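Local atomic coordinates of tetraacyldisaccharide 4'-kinase (Aquifex aeolicus, PDB entry 4ITN), a protein that probably transfers the gamma-phosphate of ATP to the 4'-position of a tetraacyldisaccharide 1-phosphate, forming lipid IVA, the last step of the lipid IVA pathway. Residues R227-F232 against I274-P279. Sequence-based numbering, arbitrary orientation.
Sequences REVIAF and IYLTTP
Phe232 lays one face of its ring over Thr277 where two neighbouring parallel β-strands, 229-233 and 275-277, run side by side in the C-terminal half of this LpxK-family member of the P-loop NTPase clan. Thr277 CB sits 3.7 Å from the centroid of the Phe232 ring, a CH-pi contact displaced toward the rim. The ring reaches this place because CG lies between the backbone N and the carbonyl carbon (chi1 64°), swinging it across to the other strand. Its edge meets Tyr275 CB, 4.0 Å from Phe232 CE1, and the two side chains cross at about a right angle. Farther back, Ile230 and Tyr275 share one face of the strand pair and lie alongside each other, the isoleucine CD1 3.8 Å from the tyrosine CE2; the phenol OH is hydrogen-bonded to Glu270 N. Replacing Phe232 by alanine would remove the ring and is likely to open a gap beside Tyr275 and leave Thr277 CB without its aromatic cover. Ala231 and Leu276 point to the other face, toward helix 238-247, and Val229 CG1 presses tightly on Leu276 CG at 3.5 Å. Ile230 brackets Tyr275, its N-H donating to Ile274 O and its O accepting the N-H of Leu276, before Leu276 O takes the N-H of Phe232. Beyond that ladder, Thr277 OG1 donates to Phe232 O over 3.0 Å, approaching from 52° above the carbonyl plane.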
loop_
_atom_site.group_PDB
_atom_site.type_symbol
_atom_site.label_atom_id
_atom_site.label_comp_id
_atom_site.label_asym_id
_atom_site.label_seq_id
_atom_site.Cartn_x
_atom_site.Cartn_y
_atom_site.Cartn_z
ATOM N N ARG A 227 -29.690 -6.907 -8.823
ATOM C CA ARG A 227 -29.941 -6.415 -7.476
ATOM C C ARG A 227 -29.523 -4.960 -7.310
ATOM O O ARG A 227 -28.671 -4.458 -8.038
ATOM C CB ARG A 227 -29.213 -7.282 -6.448
ATOM C CG ARG A 227 -29.346 -8.775 -6.691
ATOM C CD ARG A 227 -29.871 -9.482 -5.455
ATOM N NE ARG A 227 -30.377 -8.535 -4.466
ATOM C CZ ARG A 227 -30.560 -8.821 -3.180
ATOM N NH1 ARG A 227 -30.280 -10.033 -2.723
ATOM N NH2 ARG A 227 -31.022 -7.895 -2.354
ATOM N N GLU A 228 -30.137 -4.292 -6.342
ATOM C CA GLU A 228 -29.770 -2.924 -5.985
ATOM C C GLU A 228 -29.027 -2.946 -4.652
ATOM O O GLU A 228 -29.314 -3.778 -3.798
ATOM C CB GLU A 228 -31.009 -2.026 -5.938
ATOM C CG GLU A 228 -31.828 -2.087 -7.223
ATOM C CD GLU A 228 -33.057 -1.201 -7.200
ATOM O OE1 GLU A 228 -34.095 -1.626 -7.751
ATOM O OE2 GLU A 228 -32.980 -0.080 -6.649
ATOM N N VAL A 229 -28.074 -2.035 -4.482
ATOM C CA VAL A 229 -27.095 -2.125 -3.401
ATOM C C VAL A 229 -27.073 -0.866 -2.525
ATOM O O VAL A 229 -27.286 0.237 -3.017
ATOM C CB VAL A 229 -25.661 -2.384 -4.001
ATOM C CG1 VAL A 229 -24.586 -2.366 -2.929
ATOM C CG2 VAL A 229 -25.604 -3.682 -4.809
ATOM N N ILE A 230 -26.839 -1.034 -1.225
ATOM C CA ILE A 230 -26.560 0.098 -0.349
ATOM C C ILE A 230 -25.042 0.185 -0.227
ATOM O O ILE A 230 -24.365 -0.841 -0.263
ATOM C CB ILE A 230 -27.170 -0.110 1.051
ATOM C CG1 ILE A 230 -28.644 -0.512 0.938
ATOM C CG2 ILE A 230 -27.028 1.147 1.900
ATOM C CD1 ILE A 230 -29.293 -0.864 2.270
ATOM N N ALA A 231 -24.504 1.396 -0.100
ATOM C CA ALA A 231 -23.064 1.587 0.057
ATOM C C ALA A 231 -22.754 2.632 1.122
ATOM O O ALA A 231 -23.610 3.454 1.461
ATOM C CB ALA A 231 -22.427 1.975 -1.267
ATOM N N PHE A 232 -21.526 2.601 1.635
ATOM C CA PHE A 232 -21.092 3.524 2.683
ATOM C C PHE A 232 -19.554 3.574 2.797
ATOM O O PHE A 232 -18.867 2.680 2.300
ATOM C CB PHE A 232 -21.734 3.135 4.020
ATOM C CG PHE A 232 -21.316 1.782 4.524
ATOM C CD1 PHE A 232 -21.991 0.636 4.121
ATOM C CD2 PHE A 232 -20.241 1.656 5.397
ATOM C CE1 PHE A 232 -21.601 -0.608 4.579
ATOM C CE2 PHE A 232 -19.847 0.417 5.857
ATOM C CZ PHE A 232 -20.531 -0.715 5.449
ATOM N N ILE A 274 -27.876 -6.064 0.542
ATOM C CA ILE A 274 -26.463 -6.200 0.155
ATOM C C ILE A 274 -25.729 -4.863 0.287
ATOM O O ILE A 274 -26.240 -3.820 -0.139
ATOM C CB ILE A 274 -26.311 -6.765 -1.287
ATOM C CG1 ILE A 274 -26.909 -8.179 -1.375
ATOM C CG2 ILE A 274 -24.843 -6.779 -1.730
ATOM C CD1 ILE A 274 -26.247 -9.200 -0.432
ATOM N N TYR A 275 -24.542 -4.897 0.892
ATOM C CA TYR A 275 -23.760 -3.691 1.168
ATOM C C TYR A 275 -22.411 -3.710 0.450
ATOM O O TYR A 275 -21.789 -4.760 0.311
ATOM C CB TYR A 275 -23.532 -3.539 2.680
ATOM C CG TYR A 275 -24.811 -3.352 3.470
ATOM C CD1 TYR A 275 -25.597 -4.442 3.821
ATOM C CD2 TYR A 275 -25.229 -2.090 3.862
ATOM C CE1 TYR A 275 -26.772 -4.281 4.537
ATOM C CE2 TYR A 275 -26.412 -1.915 4.580
ATOM C CZ TYR A 275 -27.176 -3.019 4.914
ATOM O OH TYR A 275 -28.346 -2.868 5.623
ATOM N N LEU A 276 -21.973 -2.542 -0.014
ATOM C CA LEU A 276 -20.618 -2.368 -0.518
ATOM C C LEU A 276 -19.933 -1.310 0.337
ATOM O O LEU A 276 -20.526 -0.263 0.622
ATOM C CB LEU A 276 -20.622 -1.932 -1.984
ATOM C CG LEU A 276 -21.181 -2.916 -3.010
ATOM C CD1 LEU A 276 -20.866 -2.447 -4.425
ATOM C CD2 LEU A 276 -20.585 -4.279 -2.764
ATOM N N THR A 277 -18.704 -1.590 0.770
ATOM C CA THR A 277 -17.920 -0.612 1.526
ATOM C C THR A 277 -16.468 -0.675 1.058
ATOM O O THR A 277 -16.173 -1.401 0.106
ATOM C CB THR A 277 -18.041 -0.827 3.062
ATOM O OG1 THR A 277 -17.584 0.341 3.763
ATOM C CG2 THR A 277 -17.250 -2.045 3.518
ATOM N N THR A 278 -15.571 0.089 1.689
ATOM C CA THR A 278 -14.145 0.040 1.329
ATOM C C THR A 278 -13.436 -1.055 2.126
ATOM O O THR A 278 -13.836 -1.350 3.256
ATOM C CB THR A 278 -13.430 1.407 1.543
ATOM O OG1 THR A 278 -13.232 1.651 2.944
ATOM C CG2 THR A 278 -14.242 2.546 0.933
ATOM N N PRO A 279 -12.398 -1.676 1.533
ATOM C CA PRO A 279 -11.610 -2.709 2.213
ATOM C C PRO A 279 -11.182 -2.264 3.602
ATOM O O PRO A 279 -11.242 -3.055 4.539
ATOM C CB PRO A 279 -10.402 -2.860 1.297
ATOM C CG PRO A 279 -10.990 -2.655 -0.068
ATOM C CD PRO A 279 -11.997 -1.537 0.121
#